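Side-chain contacts in beta-galactosidase (Bacillus circulans subsp. alkalophilus, PDB 3TTY), which hydrolyses terminal beta-galactosides, releasing galactose, with an active-site pocket carried on a TIM barrel: residues Glu170-Leu175 and Ser218-Arg223; Trp187-Tyr192 and Thr212-Ile217; Gly489-Asn492 and Leu496-Leu499. All coordinates share one frame; numbering follows the deposited sequence.

Chemistry follows position in these three contacts. Contacts 1 and 2 both use helix 215-243 of the barrel domain and touch each other, with Ser218 OG 2.7 Å from Thr212 OG1 in a probable hydrogen bond. Contact 2 is fully buried and relies on rings, while contact 1, one turn further along that helix and only partly buried, relies on charge and a tyrosine hydroxyl. Contact 3 belongs to the trimerisation domain, its centre about 18 Å from the centres of the other two; it is again partly buried and depends mainly on backbone bonding. Contacts 2 and 3 both meet a second subunit, whereas no other chain of the assembly touches contact 1.

Contact 1 (Glu170-Leu175 and Ser218-Arg223); sequences ERYGTL and SLDYRR
Two helices of the barrel domain meet here, where Arg171 and Tyr172 at the end of helix 158-172 face Asp220 and Arg223 near the start of helix 215-243. The carboxylate of Asp220 is the focus, and Trp167 and Leu168 of helix 158-172 pack against it. Tyr172 OH donates to Asp220 OD1 over 2.6 Å, on the syn lone pair, and the oxygen lies at the edge of the tyrosine ring. Trp182 NE1 also hydrogen-bonds OD1, so one buried oxygen is gripped from two side chains. The other oxygen, OD2, forms a hydrogen-bonded salt bridge with Arg223 NH1 of its own helix at 2.9 Å, lying in the guanidinium plane of that arginine. Arg171 takes part differently. Its CG is anti to the backbone N (chi1 -171°), and the extended chain runs across the face of the Tyr172 ring, CG over the ring centre, to bring NE within 3.8 Å of Asp220 OD2. That bridge is long and purely electrostatic, since OD2 lies well out of the guanidinium plane; NE instead makes a weak bond to Tyr172 OH. The two guanidinium groups stack, their centres 4.1 Å apart and their planes at 17°, with Arg171 NH2 over one face of Arg223 and Leu219 CG over the opposite face. Two positive groups can lie so close probably because Asp220 and Glu406, which forms a salt bridge with Arg223 NE, offset the charge. Arg223 NH2 is bound by the backbone O of Glu493, which reaches from the trimerisation domain. The result is a salt-bridge network with stacked arginines, joining two helices of the long insertion between strands 142-146 and 249-253 of a TIM barrel.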
loop_
_atom_site.group_PDB
_atom_site.type_symbol
_atom_site.label_atom_id
_atom_site.label_comp_id
_atom_site.label_asym_id
_atom_site.label_seq_id
_atom_site.Cartn_x
_atom_site.Cartn_y
_atom_site.Cartn_z
ATOM N N GLU A 170 35.010 4.548 16.069
ATOM C CA GLU A 170 35.953 3.477 15.805
ATOM C C GLU A 170 36.259 3.383 14.324
ATOM O O GLU A 170 37.392 3.123 13.939
ATOM C CB GLU A 170 35.420 2.136 16.311
ATOM C CG GLU A 170 34.836 2.221 17.712
ATOM C CD GLU A 170 35.157 1.028 18.580
ATOM O OE1 GLU A 170 34.201 0.316 18.987
ATOM O OE2 GLU A 170 36.362 0.826 18.877
ATOM N N ARG A 171 35.252 3.599 13.487
ATOM C CA ARG A 171 35.444 3.413 12.061
ATOM C C ARG A 171 36.249 4.568 11.471
ATOM O O ARG A 171 37.223 4.346 10.743
ATOM C CB ARG A 171 34.103 3.267 11.332
ATOM C CG ARG A 171 34.232 2.857 9.862
ATOM C CD ARG A 171 32.861 2.612 9.219
ATOM N NE ARG A 171 32.966 2.363 7.783
ATOM C CZ ARG A 171 33.115 1.152 7.240
ATOM N NH1 ARG A 171 33.154 0.067 8.007
ATOM N NH2 ARG A 171 33.206 1.023 5.924
ATOM N N TYR A 172 35.852 5.798 11.791
ATOM C CA TYR A 172 36.386 6.940 11.067
ATOM C C TYR A 172 37.425 7.756 11.828
ATOM O O TYR A 172 38.214 8.459 11.216
ATOM C CB TYR A 172 35.254 7.846 10.597
ATOM C CG TYR A 172 34.361 7.178 9.604
ATOM C CD1 TYR A 172 34.822 6.876 8.326
ATOM C CD2 TYR A 172 33.053 6.834 9.941
ATOM C CE1 TYR A 172 34.006 6.241 7.405
ATOM C CE2 TYR A 172 32.238 6.209 9.034
ATOM C CZ TYR A 172 32.710 5.917 7.768
ATOM O OH TYR A 172 31.884 5.298 6.868
ATOM N N GLY A 173 37.402 7.677 13.153
ATOM C CA GLY A 173 38.396 8.351 13.967
ATOM C C GLY A 173 38.091 9.805 14.267
ATOM O O GLY A 173 38.118 10.230 15.423
ATOM N N THR A 174 37.806 10.580 13.225
ATOM C CA THR A 174 37.540 11.999 13.409
ATOM C C THR A 174 36.257 12.415 12.706
ATOM O O THR A 174 35.840 11.792 11.741
ATOM C CB THR A 174 38.674 12.862 12.812
ATOM O OG1 THR A 174 38.764 12.611 11.403
ATOM C CG2 THR A 174 40.008 12.554 13.472
ATOM N N LEU A 175 35.653 13.504 13.158
ATOM C CA LEU A 175 34.535 14.073 12.419
ATOM C C LEU A 175 34.951 14.457 11.002
ATOM O O LEU A 175 34.151 14.403 10.061
ATOM C CB LEU A 175 33.951 15.277 13.149
ATOM C CG LEU A 175 33.093 14.899 14.352
ATOM C CD1 LEU A 175 32.653 16.166 15.042
ATOM C CD2 LEU A 175 31.884 14.054 13.924
ATOM N N SER A 218 22.861 5.400 5.938
ATOM C CA SER A 218 22.040 4.200 5.871
ATOM C C SER A 218 22.901 2.954 5.725
ATOM O O SER A 218 22.653 1.932 6.366
ATOM C CB SER A 218 21.080 4.308 4.696
ATOM O OG SER A 218 20.156 5.360 4.909
ATOM N N LEU A 219 23.919 3.049 4.880
ATOM C CA LEU A 219 24.830 1.940 4.641
ATOM C C LEU A 219 25.573 1.552 5.919
ATOM O O LEU A 219 25.587 0.386 6.294
ATOM C CB LEU A 219 25.822 2.306 3.537
ATOM C CG LEU A 219 26.866 1.268 3.119
ATOM C CD1 LEU A 219 26.212 -0.067 2.839
ATOM C CD2 LEU A 219 27.660 1.762 1.892
ATOM N N ASP A 220 26.185 2.539 6.577
ATOM C CA ASP A 220 26.872 2.323 7.848
ATOM C C ASP A 220 25.983 1.808 8.958
ATOM O O ASP A 220 26.433 1.046 9.797
ATOM C CB ASP A 220 27.587 3.592 8.333
ATOM C CG ASP A 220 28.893 3.838 7.598
ATOM O OD1 ASP A 220 29.455 4.943 7.742
ATOM O OD2 ASP A 220 29.337 2.936 6.850
ATOM N N TYR A 221 24.729 2.230 8.988
ATOM C CA TYR A 221 23.865 1.765 10.062
ATOM C C TYR A 221 23.557 0.267 9.898
ATOM O O TYR A 221 23.517 -0.492 10.879
ATOM C CB TYR A 221 22.588 2.602 10.144
ATOM C CG TYR A 221 21.898 2.452 11.476
ATOM C CD1 TYR A 221 22.364 3.133 12.604
ATOM C CD2 TYR A 221 20.786 1.620 11.614
ATOM C CE1 TYR A 221 21.733 2.991 13.836
ATOM C CE2 TYR A 221 20.151 1.476 12.833
ATOM C CZ TYR A 221 20.633 2.156 13.936
ATOM O OH TYR A 221 20.005 1.999 15.139
ATOM N N ARG A 222 23.369 -0.157 8.650
ATOM C CA ARG A 222 23.168 -1.568 8.365
ATOM C C ARG A 222 24.417 -2.385 8.721
ATOM O O ARG A 222 24.305 -3.467 9.305
ATOM C CB ARG A 222 22.717 -1.771 6.911
ATOM C CG ARG A 222 21.262 -1.372 6.684
ATOM C CD ARG A 222 20.965 -0.923 5.257
ATOM N NE ARG A 222 19.541 -0.616 5.076
ATOM C CZ ARG A 222 18.955 0.512 5.486
ATOM N NH1 ARG A 222 19.668 1.452 6.099
ATOM N NH2 ARG A 222 17.654 0.700 5.291
ATOM N N ARG A 223 25.609 -1.867 8.417
ATOM C CA ARG A 223 26.826 -2.540 8.876
ATOM C C ARG A 223 26.783 -2.689 10.397
ATOM O O ARG A 223 27.047 -3.756 10.940
ATOM C CB ARG A 223 28.084 -1.768 8.479
ATOM C CG ARG A 223 28.294 -1.598 7.002
ATOM C CD ARG A 223 29.509 -0.725 6.702
ATOM N NE ARG A 223 30.042 -1.002 5.367
ATOM C CZ ARG A 223 30.357 -0.085 4.459
ATOM N NH1 ARG A 223 30.204 1.209 4.727
ATOM N NH2 ARG A 223 30.825 -0.468 3.271
#

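Contact 2 (Trp187-Tyr192 and Thr212-Ile217); sequences WSHTFY and TNFQGI
Aromatic stacking dominates: the imidazole of His189 and the ring of Phe214 lie almost parallel in an offset stack, centroids 3.8 Å apart and planes at 8°, the side chains arriving from opposite directions. The shortest carbon approaches between them are doubtful. Around this stack the contacts are looser. Trp187 CB lies near the plane of the Phe214 ring, at its edge and 4.3 Å from CE1, and the far rim of the indole, through CZ3, comes within 3.5 Å of Asn213 OD1, which lies in the indole plane. Indole and amide planes are 58° apart.

Trp187 carries this contact to the subunit boundary: it meets Phe45 and Arg111 of the second subunit, two residues of the galactose pocket, and its side chain lies about 4 Å from a bound galactose, consistent with an active site completed across the trimer interface.

Hydrogen bonds fix the rotation of the imidazole. His189 ND1 donates to Trp187 O over 2.8 Å and nearly straight (169°), the donor standing above the carbonyl plane, while NE2 bonds to Glu205 OE1, an arrangement that would favour a positive ring. Glu205 OE2 also receives a weak bond from Asn213 ND2.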
loop_
_atom_site.group_PDB
_atom_site.type_symbol
_atom_site.label_atom_id
_atom_site.label_comp_id
_atom_site.label_asym_id
_atom_site.label_seq_id
_atom_site.Cartn_x
_atom_site.Cartn_y
_atom_site.Cartn_z
ATOM N N TRP A 187 23.512 19.098 1.168
ATOM C CA TRP A 187 22.375 19.464 2.021
ATOM C C TRP A 187 22.756 19.926 3.441
ATOM O O TRP A 187 22.113 19.543 4.420
ATOM C CB TRP A 187 21.332 18.330 2.087
ATOM C CG TRP A 187 20.603 18.075 0.777
ATOM C CD1 TRP A 187 20.817 18.706 -0.416
ATOM C CD2 TRP A 187 19.551 17.122 0.543
ATOM N NE1 TRP A 187 19.976 18.202 -1.375
ATOM C CE2 TRP A 187 19.186 17.230 -0.817
ATOM C CE3 TRP A 187 18.889 16.186 1.349
ATOM C CZ2 TRP A 187 18.192 16.435 -1.395
ATOM C CZ3 TRP A 187 17.905 15.397 0.783
ATOM C CH2 TRP A 187 17.561 15.526 -0.583
ATOM N N SER A 188 23.792 20.757 3.546
ATOM C CA SER A 188 24.166 21.349 4.831
ATOM C C SER A 188 24.155 20.299 5.956
ATOM O O SER A 188 23.607 20.529 7.036
ATOM C CB SER A 188 23.222 22.512 5.163
ATOM O OG SER A 188 23.570 23.139 6.382
ATOM N N HIS A 189 24.756 19.142 5.688
ATOM C CA HIS A 189 24.738 18.040 6.646
ATOM C C HIS A 189 25.964 17.976 7.559
ATOM O O HIS A 189 26.124 17.020 8.326
ATOM C CB HIS A 189 24.509 16.710 5.936
ATOM C CG HIS A 189 23.092 16.243 6.008
ATOM N ND1 HIS A 189 22.025 17.043 5.656
ATOM C CD2 HIS A 189 22.558 15.071 6.425
ATOM C CE1 HIS A 189 20.897 16.382 5.836
ATOM N NE2 HIS A 189 21.195 15.183 6.306
ATOM N N THR A 190 26.806 19.008 7.504
ATOM C CA THR A 190 28.024 19.038 8.303
ATOM C C THR A 190 27.760 18.727 9.778
ATOM O O THR A 190 26.944 19.375 10.442
ATOM C CB THR A 190 28.749 20.398 8.189
ATOM O OG1 THR A 190 28.884 20.739 6.809
ATOM C CG2 THR A 190 30.130 20.339 8.848
ATOM N N PHE A 191 28.457 17.723 10.282
ATOM C CA PHE A 191 28.394 17.407 11.698
ATOM C C PHE A 191 29.542 18.047 12.476
ATOM O O PHE A 191 30.698 17.925 12.085
ATOM C CB PHE A 191 28.410 15.895 11.871
ATOM C CG PHE A 191 27.164 15.240 11.389
ATOM C CD1 PHE A 191 25.972 15.436 12.062
ATOM C CD2 PHE A 191 27.169 14.462 10.254
ATOM C CE1 PHE A 191 24.810 14.855 11.616
ATOM C CE2 PHE A 191 26.000 13.883 9.798
ATOM C CZ PHE A 191 24.823 14.080 10.491
ATOM N N TYR A 192 29.223 18.727 13.574
ATOM C CA TYR A 192 30.251 19.335 14.414
ATOM C C TYR A 192 30.430 18.582 15.721
ATOM O O TYR A 192 31.344 18.868 16.488
ATOM C CB TYR A 192 29.935 20.806 14.699
ATOM C CG TYR A 192 30.085 21.702 13.498
ATOM C CD1 TYR A 192 31.344 22.008 12.994
ATOM C CD2 TYR A 192 28.969 22.242 12.858
ATOM C CE1 TYR A 192 31.499 22.835 11.883
ATOM C CE2 TYR A 192 29.108 23.068 11.746
ATOM C CZ TYR A 192 30.384 23.365 11.268
ATOM O OH TYR A 192 30.547 24.182 10.171
ATOM N N THR A 212 16.414 6.631 0.933
ATOM C CA THR A 212 17.204 7.440 1.856
ATOM C C THR A 212 17.752 8.698 1.190
ATOM O O THR A 212 18.015 8.708 -0.006
ATOM C CB THR A 212 18.390 6.637 2.436
ATOM O OG1 THR A 212 18.933 7.322 3.572
ATOM C CG2 THR A 212 19.478 6.452 1.381
ATOM N N ASN A 213 17.918 9.753 1.984
ATOM C CA ASN A 213 18.544 10.988 1.532
ATOM C C ASN A 213 20.072 10.910 1.607
ATOM O O ASN A 213 20.777 11.601 0.873
ATOM C CB ASN A 213 18.079 12.144 2.405
ATOM C CG ASN A 213 16.605 12.428 2.256
ATOM O OD1 ASN A 213 16.079 12.473 1.151
ATOM N ND2 ASN A 213 15.929 12.611 3.369
ATOM N N PHE A 214 20.569 10.067 2.511
ATOM C CA PHE A 214 21.997 9.968 2.784
ATOM C C PHE A 214 22.466 8.518 2.829
ATOM O O PHE A 214 22.492 7.914 3.897
ATOM C CB PHE A 214 22.330 10.686 4.104
ATOM C CG PHE A 214 22.845 12.066 3.898
ATOM C CD1 PHE A 214 21.975 13.107 3.603
ATOM C CD2 PHE A 214 24.211 12.321 3.927
ATOM C CE1 PHE A 214 22.464 14.387 3.360
ATOM C CE2 PHE A 214 24.695 13.594 3.688
ATOM C CZ PHE A 214 23.822 14.624 3.401
ATOM N N GLN A 215 22.849 7.956 1.680
ATOM C CA GLN A 215 23.117 6.513 1.651
ATOM C C GLN A 215 24.295 6.113 2.544
ATOM O O GLN A 215 24.319 5.008 3.096
ATOM C CB GLN A 215 23.217 5.909 0.226
ATOM C CG GLN A 215 23.092 6.846 -0.972
ATOM C CD GLN A 215 21.759 7.574 -1.088
ATOM O OE1 GLN A 215 21.619 8.686 -0.589
ATOM N NE2 GLN A 215 20.793 6.971 -1.781
ATOM N N GLY A 216 25.251 7.022 2.719
ATOM C CA GLY A 216 26.414 6.732 3.529
ATOM C C GLY A 216 26.030 6.392 4.955
ATOM O O GLY A 216 26.587 5.471 5.567
ATOM N N ILE A 217 25.078 7.147 5.490
ATOM C CA ILE A 217 24.566 6.901 6.829
ATOM C C ILE A 217 23.779 5.576 6.880
ATOM O O ILE A 217 24.005 4.737 7.742
ATOM C CB ILE A 217 23.678 8.076 7.274
ATOM C CG1 ILE A 217 24.478 9.380 7.212
ATOM C CG2 ILE A 217 23.135 7.846 8.672
ATOM C CD1 ILE A 217 23.702 10.606 7.678
#

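Contact 3 (Gly489-Asn492 and Leu496-Leu499); sequences GIVN and LVTL
The backbones of Val491 and Val497 pair in a single antiparallel bridge, a non-hydrogen-bonded pair whose CA atoms are 4.2 Å apart. Their side chains touch lightly through one methyl each: Val491 CG1 and Val497 CG2, each anti to its own carbonyl carbon, approach to 4.2 Å, and the CB of Val497 points away from the opposing chain. Backbone bonds flank the pair, Thr498 N to Ile490 O at 2.8 Å on one flank and Asn492 N to Leu496 O at 2.9 Å on the other.

Asn492 turns its amide inward. With CG between the backbone N and the carbonyl carbon (chi1 71°), OD1 reaches back to take Leu496 N at 3.2 Å, the donor above the amide plane, and lies 3.6 Å from Leu496 CB. Asn494 N also binds OD1, closing an Asx turn, so one side-chain oxygen satisfies two backbone donors of the connection. Thr498 instead points its CB toward Ile490, while OG1 bonds a water at 2.6 Å.

Tyr357 of the second subunit packs on Ile490 and Val491, and His364 of that subunit on Val497. This is a short hairpin-like connection containing an Asx turn, at a subunit interface of the trimerisation domain.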
loop_
_atom_site.group_PDB
_atom_site.type_symbol
_atom_site.label_atom_id
_atom_site.label_comp_id
_atom_site.label_asym_id
_atom_site.label_seq_id
_atom_site.Cartn_x
_atom_site.Cartn_y
_atom_site.Cartn_z
ATOM N N GLY A 489 31.713 -0.942 -10.680
ATOM C CA GLY A 489 32.849 -0.066 -10.444
ATOM C C GLY A 489 32.479 1.400 -10.312
ATOM O O GLY A 489 33.254 2.279 -10.669
ATOM N N ILE A 490 31.293 1.673 -9.787
ATOM C CA ILE A 490 30.826 3.044 -9.678
ATOM C C ILE A 490 31.309 3.705 -8.382
ATOM O O ILE A 490 31.771 4.840 -8.407
ATOM C CB ILE A 490 29.300 3.124 -9.776
ATOM C CG1 ILE A 490 28.795 2.328 -10.992
ATOM C CG2 ILE A 490 28.843 4.581 -9.813
ATOM C CD1 ILE A 490 29.271 2.875 -12.361
ATOM N N VAL A 491 31.247 2.988 -7.262
ATOM C CA VAL A 491 31.582 3.583 -5.963
ATOM C C VAL A 491 32.601 2.795 -5.141
ATOM O O VAL A 491 32.931 1.652 -5.467
ATOM C CB VAL A 491 30.327 3.765 -5.095
ATOM C CG1 VAL A 491 29.322 4.692 -5.788
ATOM C CG2 VAL A 491 29.699 2.400 -4.777
ATOM N N ASN A 492 33.097 3.415 -4.072
ATOM C CA ASN A 492 33.934 2.703 -3.117
ATOM C C ASN A 492 33.120 2.264 -1.901
ATOM O O ASN A 492 31.901 2.308 -1.918
ATOM C CB ASN A 492 35.130 3.547 -2.673
ATOM C CG ASN A 492 34.729 4.696 -1.768
ATOM O OD1 ASN A 492 33.545 4.881 -1.454
ATOM N ND2 ASN A 492 35.715 5.478 -1.336
ATOM N N LEU A 496 30.863 6.377 -2.255
ATOM C CA LEU A 496 31.331 7.598 -2.907
ATOM C C LEU A 496 31.783 7.247 -4.321
ATOM O O LEU A 496 32.503 6.263 -4.530
ATOM C CB LEU A 496 32.493 8.232 -2.144
ATOM C CG LEU A 496 32.310 8.770 -0.721
ATOM C CD1 LEU A 496 33.681 9.068 -0.075
ATOM C CD2 LEU A 496 31.374 9.993 -0.668
ATOM N N VAL A 497 31.360 8.044 -5.292
ATOM C CA VAL A 497 31.655 7.744 -6.685
ATOM C C VAL A 497 33.151 7.812 -6.958
ATOM O O VAL A 497 33.844 8.752 -6.532
ATOM C CB VAL A 497 30.906 8.688 -7.640
ATOM C CG1 VAL A 497 31.348 8.454 -9.064
ATOM C CG2 VAL A 497 29.414 8.487 -7.510
ATOM N N THR A 498 33.658 6.794 -7.646
ATOM C CA THR A 498 35.034 6.836 -8.130
ATOM C C THR A 498 35.067 7.671 -9.403
ATOM O O THR A 498 34.538 7.270 -10.450
ATOM C CB THR A 498 35.580 5.433 -8.393
ATOM O OG1 THR A 498 35.746 4.760 -7.137
ATOM C CG2 THR A 498 36.920 5.515 -9.118
ATOM N N LEU A 499 35.671 8.843 -9.303
ATOM C CA LEU A 499 35.649 9.818 -10.384
ATOM C C LEU A 499 36.603 9.479 -11.526
ATOM O O LEU A 499 37.539 8.687 -11.367
ATOM C CB LEU A 499 35.975 11.200 -9.822
ATOM C CG LEU A 499 34.941 11.683 -8.802
ATOM C CD1 LEU A 499 35.477 12.879 -8.047
ATOM C CD2 LEU A 499 33.612 12.007 -9.484
HETATM O O HOH W 1 33.830 4.887 -11.809
HETATM O O HOH W 2 35.350 2.193 -6.651
#